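Long-range contacts in putative uncharacterized protein PH0242 (Pyrococcus horikoshii, PDB 3VU1), which belongs to the AglB family of archaeal oligosaccharyltransferases, is represented by its C-terminal globular domain, and binds a calcium ion in the crystal: residues A[10-20]-A[239-247]; A[302-311]-A[327-336]. All blocks are in the same frame, centred on the assembly; numbering follows the deposited sequence.

Contact 1: A[10-20]-A[239-247]; sequences VTGWEQALKWL and VYQYGSVIV
W19 and Y240 lie against each other in an offset stack, the centroid of the five-membered ring of W19 4.1 Å from that of Y240 and the planes 16° apart. The two side chains run in opposite directions, which sets W19 CB over the tyrosine face and Y240 CB over the indole, a reciprocal pair of CH-pi contacts. Flat aromatic side chains suit a helix and strand whose axes approach to 8.0 Å, because their faces can lie against each other. Two further CH-pi contacts follow: V245 CG2 stands 3.7 Å from the centroid of the five-membered ring of W13, and Q15, bent at chi2 (75°), lays CG over the centre of the Y242 ring, its amide stacked on the same phenol. V10 CG1 meets that ring at its edge.

Among the apolar contacts, A16 is small enough to let the helix settle on the hairpin; its CB touches V245 CG1 at 3.7 Å and, more loosely, V247 CG2. W19 CH2 reaches V239 CG2 at 3.5 Å. A classic beta bulge, in which V239 and Y240 both face V247, points both side chains at the helix.

The backbone closes the other end. S244 N donates to T11 O (2.7 Å) from above the carbonyl plane. G12, the helix N-cap, has positive phi (116°) and its CA lies 3.3 Å from Y242 O, where a side chain would collide; G243 takes positive phi in the type II' turn.

Helix 13-23 thus packs on a four-stranded mixed sheet: I246 pairs with I89 of strand 86-90, and W13 joins an aromatic cluster, stacked on Y36 and edge-to-face with W34 and Y90.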
ATOM      1  N   VAL A  10     -15.581   5.714  19.546  1.00 48.17           N
ATOM      2  CA  VAL A  10     -15.695   5.869  18.110  1.00 40.79           C
ATOM      3  C   VAL A  10     -14.439   5.276  17.472  1.00 38.97           C
ATOM      4  O   VAL A  10     -13.340   5.778  17.690  1.00 37.39           O
ATOM      5  CB  VAL A  10     -15.842   7.366  17.743  1.00 38.20           C
ATOM      6  CG1 VAL A  10     -16.068   7.542  16.247  1.00 35.43           C
ATOM      7  CG2 VAL A  10     -16.984   7.995  18.536  1.00 33.48           C
ATOM      8  N   THR A  11     -14.601   4.210  16.686  1.00 38.61           N
ATOM      9  CA  THR A  11     -13.451   3.528  16.068  1.00 33.48           C
ATOM     10  C   THR A  11     -12.939   4.312  14.888  1.00 33.06           C
ATOM     11  O   THR A  11     -11.733   4.309  14.617  1.00 32.18           O
ATOM     12  CB  THR A  11     -13.797   2.125  15.550  1.00 32.62           C
ATOM     13  OG1 THR A  11     -14.831   2.218  14.560  1.00 33.41           O
ATOM     14  CG2 THR A  11     -14.241   1.239  16.664  1.00 33.11           C
ATOM     15  N   GLY A  12     -13.867   4.968  14.187  1.00 31.75           N
ATOM     16  CA  GLY A  12     -13.548   5.751  12.998  1.00 30.78           C
ATOM     17  C   GLY A  12     -14.212   5.173  11.767  1.00 32.08           C
ATOM     18  O   GLY A  12     -14.395   5.869  10.772  1.00 32.41           O
ATOM     19  N   TRP A  13     -14.613   3.907  11.847  1.00 30.66           N
ATOM     20  CA  TRP A  13     -15.147   3.197  10.673  1.00 31.91           C
ATOM     21  C   TRP A  13     -16.392   3.761  10.077  1.00 31.65           C
ATOM     22  O   TRP A  13     -16.560   3.758   8.850  1.00 31.81           O
ATOM     23  CB  TRP A  13     -15.358   1.709  10.989  1.00 30.67           C
ATOM     24  CG  TRP A  13     -14.089   0.931  10.869  1.00 28.43           C
ATOM     25  CD1 TRP A  13     -13.176   0.598  11.875  1.00 28.48           C
ATOM     26  CD2 TRP A  13     -13.522   0.393   9.644  1.00 27.37           C
ATOM     27  NE1 TRP A  13     -12.115  -0.127  11.366  1.00 27.97           N
ATOM     28  CE2 TRP A  13     -12.254  -0.267  10.025  1.00 27.24           C
ATOM     29  CE3 TRP A  13     -13.925   0.364   8.331  1.00 26.73           C
ATOM     30  CZ2 TRP A  13     -11.458  -0.899   9.103  1.00 27.27           C
ATOM     31  CZ3 TRP A  13     -13.109  -0.290   7.400  1.00 27.56           C
ATOM     32  CH2 TRP A  13     -11.916  -0.905   7.774  1.00 27.83           C
ATOM     33  N   GLU A  14     -17.301   4.213  10.933  1.00 34.10           N
ATOM     34  CA  GLU A  14     -18.576   4.741  10.449  1.00 35.87           C
ATOM     35  C   GLU A  14     -18.314   6.014   9.665  1.00 35.99           C
ATOM     36  O   GLU A  14     -18.877   6.191   8.574  1.00 34.34           O
ATOM     37  CB  GLU A  14     -19.563   4.983  11.589  1.00 37.57           C
ATOM     38  CG  GLU A  14     -19.650   3.821  12.570  1.00 39.07           C
ATOM     39  CD  GLU A  14     -20.847   3.891  13.495  1.00 42.86           C
ATOM     40  OE1 GLU A  14     -21.343   5.009  13.837  1.00 47.47           O
ATOM     41  OE2 GLU A  14     -21.289   2.801  13.900  1.00 43.61           O
ATOM     42  N   GLN A  15     -17.426   6.864  10.202  1.00 33.48           N
ATOM     43  CA  GLN A  15     -17.051   8.101   9.545  1.00 33.45           C
ATOM     44  C   GLN A  15     -16.285   7.872   8.246  1.00 35.45           C
ATOM     45  O   GLN A  15     -16.455   8.605   7.262  1.00 36.57           O
ATOM     46  CB  GLN A  15     -16.219   8.974  10.474  1.00 34.44           C
ATOM     47  CG  GLN A  15     -16.997   9.553  11.630  1.00 35.84           C
ATOM     48  CD  GLN A  15     -17.301   8.522  12.716  1.00 36.14           C
ATOM     49  OE1 GLN A  15     -16.590   7.519  12.889  1.00 35.17           O
ATOM     50  NE2 GLN A  15     -18.364   8.764  13.446  1.00 34.56           N
ATOM     51  N   ALA A  16     -15.425   6.861   8.249  1.00 35.70           N
ATOM     52  CA  ALA A  16     -14.589   6.560   7.088  1.00 33.56           C
ATOM     53  C   ALA A  16     -15.415   6.070   5.932  1.00 34.16           C
ATOM     54  O   ALA A  16     -15.219   6.520   4.810  1.00 39.42           O
ATOM     55  CB  ALA A  16     -13.494   5.563   7.442  1.00 30.54           C
ATOM     56  N   LEU A  17     -16.347   5.160   6.181  1.00 35.68           N
ATOM     57  CA  LEU A  17     -17.187   4.674   5.083  1.00 37.70           C
ATOM     58  C   LEU A  17     -18.051   5.777   4.529  1.00 37.32           C
ATOM     59  O   LEU A  17     -18.259   5.833   3.314  1.00 39.75           O
ATOM     60  CB  LEU A  17     -18.059   3.496   5.494  1.00 37.75           C
ATOM     61  CG  LEU A  17     -17.329   2.202   5.817  1.00 40.21           C
ATOM     62  CD1 LEU A  17     -18.329   1.068   5.650  1.00 42.04           C
ATOM     63  CD2 LEU A  17     -16.112   1.994   4.927  1.00 35.63           C
ATOM     64  N   LYS A  18     -18.560   6.633   5.420  1.00 37.66           N
ATOM     65  CA  LYS A  18     -19.372   7.771   5.021  1.00 40.32           C
ATOM     66  C   LYS A  18     -18.542   8.648   4.085  1.00 39.58           C
ATOM     67  O   LYS A  18     -19.010   9.040   3.014  1.00 39.93           O
ATOM     68  CB  LYS A  18     -19.858   8.563   6.238  1.00 43.75           C
ATOM     69  CG  LYS A  18     -20.669   9.817   5.924  1.00 44.96           C
ATOM     70  CD  LYS A  18     -20.540  10.757   7.119  1.00 56.98           C
ATOM     71  CE  LYS A  18     -20.809  12.228   6.796  1.00 60.94           C
ATOM     72  NZ  LYS A  18     -22.229  12.479   6.410  1.00 64.63           N
ATOM     73  N   TRP A  19     -17.302   8.911   4.486  1.00 37.96           N
ATOM     74  CA  TRP A  19     -16.360   9.670   3.688  1.00 37.00           C
ATOM     75  C   TRP A  19     -16.165   9.040   2.347  1.00 38.70           C
ATOM     76  O   TRP A  19     -16.309   9.721   1.332  1.00 36.81           O
ATOM     77  CB  TRP A  19     -15.016   9.838   4.410  1.00 41.20           C
ATOM     78  CG  TRP A  19     -14.148  10.813   3.668  1.00 43.93           C
ATOM     79  CD1 TRP A  19     -14.176  12.197   3.762  1.00 44.42           C
ATOM     80  CD2 TRP A  19     -13.158  10.519   2.626  1.00 42.85           C
ATOM     81  NE1 TRP A  19     -13.290  12.761   2.891  1.00 44.75           N
ATOM     82  CE2 TRP A  19     -12.646  11.821   2.174  1.00 45.88           C
ATOM     83  CE3 TRP A  19     -12.676   9.370   2.038  1.00 42.17           C
ATOM     84  CZ2 TRP A  19     -11.668  11.937   1.179  1.00 43.27           C
ATOM     85  CZ3 TRP A  19     -11.689   9.492   1.033  1.00 46.51           C
ATOM     86  CH2 TRP A  19     -11.196  10.752   0.620  1.00 44.35           C
ATOM     87  N   LEU A  20     -15.851   7.738   2.319  1.00 37.75           N
ATOM     88  CA  LEU A  20     -15.649   7.043   1.055  1.00 38.29           C
ATOM     89  C   LEU A  20     -16.850   7.166   0.134  1.00 40.13           C
ATOM     90  O   LEU A  20     -16.677   7.509  -1.030  1.00 42.99           O
ATOM     91  CB  LEU A  20     -15.271   5.579   1.249  1.00 37.01           C
ATOM     92  CG  LEU A  20     -13.823   5.289   1.654  1.00 35.47           C
ATOM     93  CD1 LEU A  20     -13.689   3.845   2.088  1.00 37.49           C
ATOM     94  CD2 LEU A  20     -12.823   5.573   0.557  1.00 36.19           C
ATOM     95  N   VAL A 239      -5.811  10.682   3.016  1.00 33.26           N
ATOM     96  CA  VAL A 239      -6.849  11.574   2.511  1.00 31.90           C
ATOM     97  C   VAL A 239      -7.967  11.833   3.523  1.00 33.54           C
ATOM     98  O   VAL A 239      -8.761  12.749   3.321  1.00 37.22           O
ATOM     99  CB  VAL A 239      -7.479  11.060   1.207  1.00 30.82           C
ATOM    100  CG1 VAL A 239      -6.501  11.211   0.054  1.00 28.24           C
ATOM    101  CG2 VAL A 239      -7.954   9.611   1.375  1.00 31.23           C
ATOM    102  N   TYR A 240      -8.053  11.016   4.576  1.00 32.75           N
ATOM    103  CA  TYR A 240      -9.080  11.156   5.615  1.00 33.62           C
ATOM    104  C   TYR A 240      -8.650  10.357   6.819  1.00 35.26           C
ATOM    105  O   TYR A 240      -8.084   9.268   6.667  1.00 36.65           O
ATOM    106  CB  TYR A 240     -10.438  10.644   5.136  1.00 35.42           C
ATOM    107  CG  TYR A 240     -11.557  10.872   6.125  1.00 39.49           C
ATOM    108  CD1 TYR A 240     -12.054   9.838   6.923  1.00 41.73           C
ATOM    109  CD2 TYR A 240     -12.127  12.124   6.260  1.00 40.64           C
ATOM    110  CE1 TYR A 240     -13.087  10.064   7.826  1.00 44.42           C
ATOM    111  CE2 TYR A 240     -13.154  12.362   7.141  1.00 39.72           C
ATOM    112  CZ  TYR A 240     -13.634  11.349   7.932  1.00 43.72           C
ATOM    113  OH  TYR A 240     -14.657  11.657   8.816  1.00 42.01           O
ATOM    114  N   GLN A 241      -8.905  10.908   8.001  1.00 35.41           N
ATOM    115  CA  GLN A 241      -8.715  10.211   9.273  1.00 39.55           C
ATOM    116  C   GLN A 241      -9.770  10.559  10.301  1.00 41.53           C
ATOM    117  O   GLN A 241     -10.326  11.659  10.307  1.00 40.96           O
ATOM    118  CB  GLN A 241      -7.335  10.417   9.899  1.00 46.07           C
ATOM    119  CG  GLN A 241      -6.728  11.801   9.789  1.00 51.89           C
ATOM    120  CD  GLN A 241      -5.204  11.739   9.742  1.00 61.84           C
ATOM    121  OE1 GLN A 241      -4.576  12.080   8.718  1.00 58.56           O
ATOM    122  NE2 GLN A 241      -4.599  11.264  10.843  1.00 63.51           N
ATOM    123  N   TYR A 242     -10.033   9.589  11.170  1.00 40.28           N
ATOM    124  CA  TYR A 242     -11.036   9.700  12.184  1.00 37.24           C
ATOM    125  C   TYR A 242     -10.844   8.568  13.173  1.00 38.62           C
ATOM    126  O   TYR A 242     -10.692   7.389  12.795  1.00 39.71           O
ATOM    127  CB  TYR A 242     -12.440   9.683  11.584  1.00 40.89           C
ATOM    128  CG  TYR A 242     -13.372  10.429  12.487  1.00 48.88           C
ATOM    129  CD1 TYR A 242     -13.702  11.779  12.248  1.00 52.06           C
ATOM    130  CD2 TYR A 242     -13.858   9.822  13.650  1.00 47.48           C
ATOM    131  CE1 TYR A 242     -14.533  12.473  13.130  1.00 52.96           C
ATOM    132  CE2 TYR A 242     -14.687  10.498  14.524  1.00 49.32           C
ATOM    133  CZ  TYR A 242     -15.019  11.811  14.269  1.00 53.29           C
ATOM    134  OH  TYR A 242     -15.834  12.427  15.178  1.00 56.96           O
ATOM    135  N   GLY A 243     -10.839   8.910  14.453  1.00 34.75           N
ATOM    136  CA  GLY A 243     -10.681   7.881  15.458  1.00 32.79           C
ATOM    137  C   GLY A 243      -9.403   7.119  15.207  1.00 31.23           C
ATOM    138  O   GLY A 243      -8.318   7.712  15.182  1.00 30.56           O
ATOM    139  N   SER A 244      -9.539   5.810  14.999  1.00 29.82           N
ATOM    140  CA  SER A 244      -8.405   4.927  14.757  1.00 27.61           C
ATOM    141  C   SER A 244      -8.346   4.461  13.293  1.00 27.96           C
ATOM    142  O   SER A 244      -7.794   3.399  13.015  1.00 28.10           O
ATOM    143  CB  SER A 244      -8.547   3.702  15.621  1.00 28.94           C
ATOM    144  OG  SER A 244      -8.469   4.017  16.982  1.00 31.68           O
ATOM    145  N   VAL A 245      -8.931   5.223  12.371  1.00 25.62           N
ATOM    146  CA  VAL A 245      -8.931   4.843  10.987  1.00 28.01           C
ATOM    147  C   VAL A 245      -8.271   5.938  10.137  1.00 32.82           C
ATOM    148  O   VAL A 245      -8.662   7.115  10.198  1.00 34.17           O
ATOM    149  CB  VAL A 245     -10.363   4.602  10.444  1.00 28.32           C
ATOM    150  CG1 VAL A 245     -10.346   4.396   8.947  1.00 28.22           C
ATOM    151  CG2 VAL A 245     -11.029   3.406  11.102  1.00 28.18           C
ATOM    152  N   ILE A 246      -7.278   5.541   9.333  1.00 32.29           N
ATOM    153  CA  ILE A 246      -6.703   6.409   8.323  1.00 30.05           C
ATOM    154  C   ILE A 246      -6.992   5.798   6.945  1.00 31.65           C
ATOM    155  O   ILE A 246      -6.676   4.625   6.695  1.00 31.58           O
ATOM    156  CB  ILE A 246      -5.173   6.579   8.526  1.00 29.91           C
ATOM    157  CG1 ILE A 246      -4.851   6.874  10.020  1.00 29.82           C
ATOM    158  CG2 ILE A 246      -4.657   7.640   7.566  1.00 28.55           C
ATOM    159  CD1 ILE A 246      -3.390   6.908  10.454  1.00 24.57           C
ATOM    160  N   VAL A 247      -7.594   6.588   6.056  1.00 31.07           N
ATOM    161  CA  VAL A 247      -7.783   6.193   4.654  1.00 29.06           C
ATOM    162  C   VAL A 247      -6.650   6.730   3.797  1.00 28.69           C
ATOM    163  O   VAL A 247      -6.494   7.943   3.673  1.00 31.52           O
ATOM    164  CB  VAL A 247      -9.113   6.770   4.109  1.00 28.34           C
ATOM    165  CG1 VAL A 247      -9.350   6.393   2.646  1.00 25.86           C
ATOM    166  CG2 VAL A 247     -10.259   6.309   4.979  1.00 27.33           C
TER

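Contact 2: A[302-311]-A[327-336]; sequences GTKIIKRIKV and VNVTLPTAQK
I309 CD1 comes up to CD of the P332 ring where two antiparallel sheets of an all-beta region pack through side chains. Strand 304-314 pairs with 293-301 in one sheet and strand 325-331 with 275-285 in the other; the facing segments run nearly antiparallel, 7.6 Å apart at their axes, a spacing filled by branched aliphatic residues. In I309, CB carries two branches. CG2 faces V329 CG2 loosely, at 4.4 Å. The other branch has CG1 anti to the carbonyl carbon (chi1 -48°), and this carries the tip, CD1, across to P332 CD and T330 O, each 3.8 Å away. The apolar end of isoleucine suits the equally apolar proline ring, which follows directly on strand 325-331.

V311, the next residue on this strand to face the other segment, is a compact fork: CG1 packs on V329 CG2 at 3.6 Å while CG2 turns to V327 CG1. Toward the opposite end I306 CD1 lies 3.8 Å from A334 CB, alanine's single methyl suiting a close approach by the longer isoleucine. G302, whose positive phi suits glycine, meets the returning chain just where Q335 N is hydrogen-bonded to N301 OD1. K336, its chain extended beyond CG, brings CE 3.7 Å from G302 O.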
ATOM      1  N   GLY A 302      -9.040  24.693  -9.457  1.00 55.11           N
ATOM      2  CA  GLY A 302      -9.977  23.911  -8.663  1.00 57.45           C
ATOM      3  C   GLY A 302     -10.018  22.468  -9.124  1.00 60.20           C
ATOM      4  O   GLY A 302      -9.147  21.672  -8.774  1.00 71.47           O
ATOM      5  N   THR A 303     -11.029  22.132  -9.918  1.00 56.61           N
ATOM      6  CA  THR A 303     -11.176  20.783 -10.447  1.00 55.05           C
ATOM      7  C   THR A 303     -11.187  20.811 -11.969  1.00 54.70           C
ATOM      8  O   THR A 303     -11.264  19.771 -12.589  1.00 58.55           O
ATOM      9  CB  THR A 303     -12.436  20.032  -9.904  1.00 56.02           C
ATOM     10  OG1 THR A 303     -13.620  20.507 -10.565  1.00 59.58           O
ATOM     11  CG2 THR A 303     -12.586  20.150  -8.336  1.00 50.88           C
ATOM     12  N   LYS A 304     -11.098  21.998 -12.562  1.00 56.00           N
ATOM     13  CA  LYS A 304     -11.011  22.147 -14.010  1.00 61.31           C
ATOM     14  C   LYS A 304      -9.559  22.088 -14.505  1.00 65.50           C
ATOM     15  O   LYS A 304      -8.696  22.815 -13.999  1.00 64.73           O
ATOM     16  CB  LYS A 304     -11.645  23.476 -14.424  1.00 71.91           C
ATOM     17  CG  LYS A 304     -11.450  23.878 -15.889  1.00 79.69           C
ATOM     18  CD  LYS A 304     -12.294  25.106 -16.239  1.00 90.97           C
ATOM     19  CE  LYS A 304     -13.789  24.816 -16.120  1.00 93.57           C
ATOM     20  NZ  LYS A 304     -14.625  26.046 -16.180  1.00 95.22           N
ATOM     21  N   ILE A 305      -9.307  21.242 -15.508  1.00 63.49           N
ATOM     22  CA  ILE A 305      -7.987  21.099 -16.137  1.00 59.63           C
ATOM     23  C   ILE A 305      -7.859  22.063 -17.312  1.00 59.21           C
ATOM     24  O   ILE A 305      -8.557  21.934 -18.301  1.00 63.87           O
ATOM     25  CB  ILE A 305      -7.714  19.642 -16.603  1.00 57.61           C
ATOM     26  CG1 ILE A 305      -7.920  18.649 -15.439  1.00 59.01           C
ATOM     27  CG2 ILE A 305      -6.311  19.515 -17.196  1.00 54.89           C
ATOM     28  CD1 ILE A 305      -8.008  17.179 -15.828  1.00 55.77           C
ATOM     29  N   ILE A 306      -6.941  23.016 -17.201  1.00 64.93           N
ATOM     30  CA  ILE A 306      -6.804  24.085 -18.194  1.00 62.43           C
ATOM     31  C   ILE A 306      -5.659  23.905 -19.210  1.00 65.09           C
ATOM     32  O   ILE A 306      -5.627  24.578 -20.238  1.00 68.39           O
ATOM     33  CB  ILE A 306      -6.726  25.465 -17.504  1.00 62.67           C
ATOM     34  CG1 ILE A 306      -5.345  25.690 -16.874  1.00 59.65           C
ATOM     35  CG2 ILE A 306      -7.852  25.595 -16.478  1.00 60.02           C
ATOM     36  CD1 ILE A 306      -5.265  26.925 -16.003  1.00 54.56           C
ATOM     37  N   LYS A 307      -4.723  23.003 -18.945  1.00 61.78           N
ATOM     38  CA  LYS A 307      -3.716  22.685 -19.954  1.00 61.41           C
ATOM     39  C   LYS A 307      -3.080  21.331 -19.662  1.00 58.25           C
ATOM     40  O   LYS A 307      -2.871  20.990 -18.502  1.00 59.36           O
ATOM     41  CB  LYS A 307      -2.646  23.783 -20.023  1.00 62.06           C
ATOM     42  CG  LYS A 307      -2.156  24.076 -21.430  1.00 68.69           C
ATOM     43  CD  LYS A 307      -0.832  24.835 -21.449  1.00 69.92           C
ATOM     44  CE  LYS A 307      -0.383  25.065 -22.888  1.00 71.15           C
ATOM     45  NZ  LYS A 307       1.096  24.980 -23.056  1.00 68.66           N
ATOM     46  N   ARG A 308      -2.800  20.558 -20.708  1.00 52.87           N
ATOM     47  CA  ARG A 308      -2.049  19.315 -20.561  1.00 51.55           C
ATOM     48  C   ARG A 308      -0.739  19.487 -21.301  1.00 50.23           C
ATOM     49  O   ARG A 308      -0.733  19.804 -22.494  1.00 48.48           O
ATOM     50  CB  ARG A 308      -2.804  18.110 -21.131  1.00 51.95           C
ATOM     51  CG  ARG A 308      -4.085  17.753 -20.405  1.00 58.97           C
ATOM     52  CD  ARG A 308      -5.053  16.993 -21.306  1.00 64.75           C
ATOM     53  NE  ARG A 308      -6.260  16.601 -20.570  1.00 73.42           N
ATOM     54  CZ  ARG A 308      -7.367  17.346 -20.465  1.00 70.91           C
ATOM     55  NH1 ARG A 308      -7.443  18.540 -21.054  1.00 60.82           N
ATOM     56  NH2 ARG A 308      -8.402  16.892 -19.763  1.00 67.84           N
ATOM     57  N   ILE A 309       0.363  19.272 -20.589  1.00 46.16           N
ATOM     58  CA  ILE A 309       1.690  19.468 -21.142  1.00 45.12           C
ATOM     59  C   ILE A 309       2.518  18.207 -20.975  1.00 45.86           C
ATOM     60  O   ILE A 309       2.745  17.748 -19.846  1.00 48.51           O
ATOM     61  CB  ILE A 309       2.433  20.641 -20.451  1.00 43.65           C
ATOM     62  CG1 ILE A 309       1.535  21.870 -20.368  1.00 41.77           C
ATOM     63  CG2 ILE A 309       3.747  20.953 -21.165  1.00 39.78           C
ATOM     64  CD1 ILE A 309       1.834  22.732 -19.168  1.00 45.64           C
ATOM     65  N   LYS A 310       2.974  17.667 -22.100  1.00 43.82           N
ATOM     66  CA  LYS A 310       3.890  16.537 -22.107  1.00 43.37           C
ATOM     67  C   LYS A 310       5.300  17.019 -21.737  1.00 45.39           C
ATOM     68  O   LYS A 310       5.852  17.901 -22.383  1.00 49.12           O
ATOM     69  CB  LYS A 310       3.855  15.831 -23.469  1.00 41.01           C
ATOM     70  CG  LYS A 310       5.047  14.936 -23.715  1.00 46.81           C
ATOM     71  CD  LYS A 310       4.891  14.000 -24.901  1.00 50.92           C
ATOM     72  CE  LYS A 310       6.272  13.395 -25.175  1.00 59.36           C
ATOM     73  NZ  LYS A 310       6.289  12.188 -26.045  1.00 60.97           N
ATOM     74  N   VAL A 311       5.879  16.439 -20.694  1.00 44.25           N
ATOM     75  CA  VAL A 311       7.174  16.890 -20.200  1.00 41.68           C
ATOM     76  C   VAL A 311       8.244  15.824 -20.277  1.00 43.81           C
ATOM     77  O   VAL A 311       9.377  16.068 -19.853  1.00 46.61           O
ATOM     78  CB  VAL A 311       7.125  17.391 -18.714  1.00 42.78           C
ATOM     79  CG1 VAL A 311       6.177  18.574 -18.567  1.00 42.05           C
ATOM     80  CG2 VAL A 311       6.790  16.276 -17.705  1.00 39.40           C
ATOM     81  N   VAL A 327      13.320  17.238 -15.932  1.00 40.25           N
ATOM     82  CA  VAL A 327      12.425  17.739 -16.972  1.00 39.52           C
ATOM     83  C   VAL A 327      12.522  19.244 -17.052  1.00 43.00           C
ATOM     84  O   VAL A 327      12.978  19.883 -16.096  1.00 46.54           O
ATOM     85  CB  VAL A 327      10.941  17.337 -16.762  1.00 41.02           C
ATOM     86  CG1 VAL A 327      10.777  15.829 -16.754  1.00 40.42           C
ATOM     87  CG2 VAL A 327      10.361  17.951 -15.493  1.00 41.23           C
ATOM     88  N   ASN A 328      12.102  19.795 -18.198  1.00 42.85           N
ATOM     89  CA  ASN A 328      11.961  21.244 -18.411  1.00 40.63           C
ATOM     90  C   ASN A 328      10.536  21.594 -18.766  1.00 40.76           C
ATOM     91  O   ASN A 328       9.984  21.043 -19.699  1.00 43.72           O
ATOM     92  CB  ASN A 328      12.883  21.711 -19.527  1.00 38.52           C
ATOM     93  CG  ASN A 328      14.298  21.857 -19.056  1.00 42.65           C
ATOM     94  OD1 ASN A 328      15.079  20.924 -19.138  1.00 45.80           O
ATOM     95  ND2 ASN A 328      14.623  23.013 -18.492  1.00 45.63           N
ATOM     96  N   VAL A 329       9.933  22.516 -18.037  1.00 39.93           N
ATOM     97  CA  VAL A 329       8.528  22.789 -18.235  1.00 38.17           C
ATOM     98  C   VAL A 329       8.201  24.272 -18.097  1.00 39.28           C
ATOM     99  O   VAL A 329       8.762  24.970 -17.253  1.00 41.21           O
ATOM    100  CB  VAL A 329       7.661  21.917 -17.278  1.00 39.92           C
ATOM    101  CG1 VAL A 329       7.910  22.248 -15.796  1.00 37.66           C
ATOM    102  CG2 VAL A 329       6.179  22.009 -17.637  1.00 38.71           C
ATOM    103  N   THR A 330       7.298  24.754 -18.939  1.00 39.24           N
ATOM    104  CA  THR A 330       6.741  26.073 -18.733  1.00 39.55           C
ATOM    105  C   THR A 330       5.351  25.899 -18.145  1.00 41.95           C
ATOM    106  O   THR A 330       4.422  25.482 -18.850  1.00 44.20           O
ATOM    107  CB  THR A 330       6.663  26.884 -20.043  1.00 39.32           C
ATOM    108  OG1 THR A 330       7.946  26.869 -20.701  1.00 39.86           O
ATOM    109  CG2 THR A 330       6.258  28.323 -19.736  1.00 36.38           C
ATOM    110  N   LEU A 331       5.218  26.204 -16.855  1.00 40.15           N
ATOM    111  CA  LEU A 331       3.935  26.116 -16.169  1.00 40.63           C
ATOM    112  C   LEU A 331       3.097  27.384 -16.329  1.00 42.23           C
ATOM    113  O   LEU A 331       3.514  28.446 -15.891  1.00 44.35           O
ATOM    114  CB  LEU A 331       4.158  25.871 -14.672  1.00 40.46           C
ATOM    115  CG  LEU A 331       5.102  24.744 -14.256  1.00 38.65           C
ATOM    116  CD1 LEU A 331       5.245  24.769 -12.757  1.00 37.52           C
ATOM    117  CD2 LEU A 331       4.590  23.388 -14.710  1.00 41.46           C
ATOM    118  N   PRO A 332       1.885  27.271 -16.902  1.00 44.06           N
ATOM    119  CA  PRO A 332       1.014  28.436 -16.977  1.00 42.93           C
ATOM    120  C   PRO A 332       0.507  28.767 -15.599  1.00 44.63           C
ATOM    121  O   PRO A 332       0.618  27.940 -14.690  1.00 46.20           O
ATOM    122  CB  PRO A 332      -0.163  27.936 -17.808  1.00 44.74           C
ATOM    123  CG  PRO A 332      -0.240  26.479 -17.510  1.00 45.78           C
ATOM    124  CD  PRO A 332       1.187  26.033 -17.315  1.00 45.54           C
ATOM    125  N   THR A 333      -0.066  29.955 -15.450  1.00 45.84           N
ATOM    126  CA  THR A 333      -0.661  30.368 -14.177  1.00 45.81           C
ATOM    127  C   THR A 333      -1.896  29.486 -13.941  1.00 41.46           C
ATOM    128  O   THR A 333      -2.619  29.184 -14.887  1.00 42.17           O
ATOM    129  CB  THR A 333      -1.068  31.866 -14.211  1.00 45.82           C
ATOM    130  OG1 THR A 333      -1.998  32.025 -15.266  1.00 55.40           O
ATOM    131  CG2 THR A 333       0.118  32.792 -14.538  1.00 42.83           C
ATOM    132  N   ALA A 334      -2.124  29.079 -12.695  1.00 37.28           N
ATOM    133  CA  ALA A 334      -3.179  28.132 -12.330  1.00 37.60           C
ATOM    134  C   ALA A 334      -3.113  27.938 -10.839  1.00 38.86           C
ATOM    135  O   ALA A 334      -2.125  28.322 -10.218  1.00 37.79           O
ATOM    136  CB  ALA A 334      -2.958  26.793 -13.005  1.00 36.98           C
ATOM    137  N   GLN A 335      -4.143  27.337 -10.251  1.00 41.36           N
ATOM    138  CA  GLN A 335      -4.137  27.127  -8.806  1.00 42.43           C
ATOM    139  C   GLN A 335      -3.143  26.048  -8.372  1.00 41.20           C
ATOM    140  O   GLN A 335      -2.462  26.217  -7.372  1.00 40.79           O
ATOM    141  CB  GLN A 335      -5.536  26.804  -8.277  1.00 49.02           C
ATOM    142  CG  GLN A 335      -5.520  26.491  -6.779  1.00 53.15           C
ATOM    143  CD  GLN A 335      -6.863  26.082  -6.210  1.00 59.05           C
ATOM    144  OE1 GLN A 335      -6.978  25.880  -5.002  1.00 67.64           O
ATOM    145  NE2 GLN A 335      -7.891  25.980  -7.057  1.00 64.29           N
ATOM    146  N   LYS A 336      -3.073  24.944  -9.113  1.00 40.30           N
ATOM    147  CA  LYS A 336      -2.168  23.863  -8.752  1.00 43.31           C
ATOM    148  C   LYS A 336      -1.713  23.044  -9.958  1.00 42.14           C
ATOM    149  O   LYS A 336      -2.336  23.102 -11.020  1.00 39.02           O
ATOM    150  CB  LYS A 336      -2.795  22.952  -7.699  1.00 46.75           C
ATOM    151  CG  LYS A 336      -4.070  22.257  -8.128  1.00 51.11           C
ATOM    152  CD  LYS A 336      -4.474  21.257  -7.062  1.00 58.26           C
ATOM    153  CE  LYS A 336      -5.861  20.690  -7.323  1.00 63.77           C
ATOM    154  NZ  LYS A 336      -6.219  19.777  -6.201  1.00 68.04           N
TER

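The two contacts share no strand or helix and do not touch: their centres are 32 Å apart and their nearest atoms about 11 Å. Contact 1 is partly buried and brings together elements more than two hundred residues apart, setting a helix on a hairpin, whereas contact 2 lies at the surface and joins strands of two sheets, separated by a short intervening stretch, in the Peripheral 1 domain. Their chemistry follows. Helix on sheet in contact 1 is cushioned by aromatic faces and includes a backbone hydrogen bond; strand against strand in contact 2 relies on aliphatic branches and a proline, with K307 and other exposed residues at its margins.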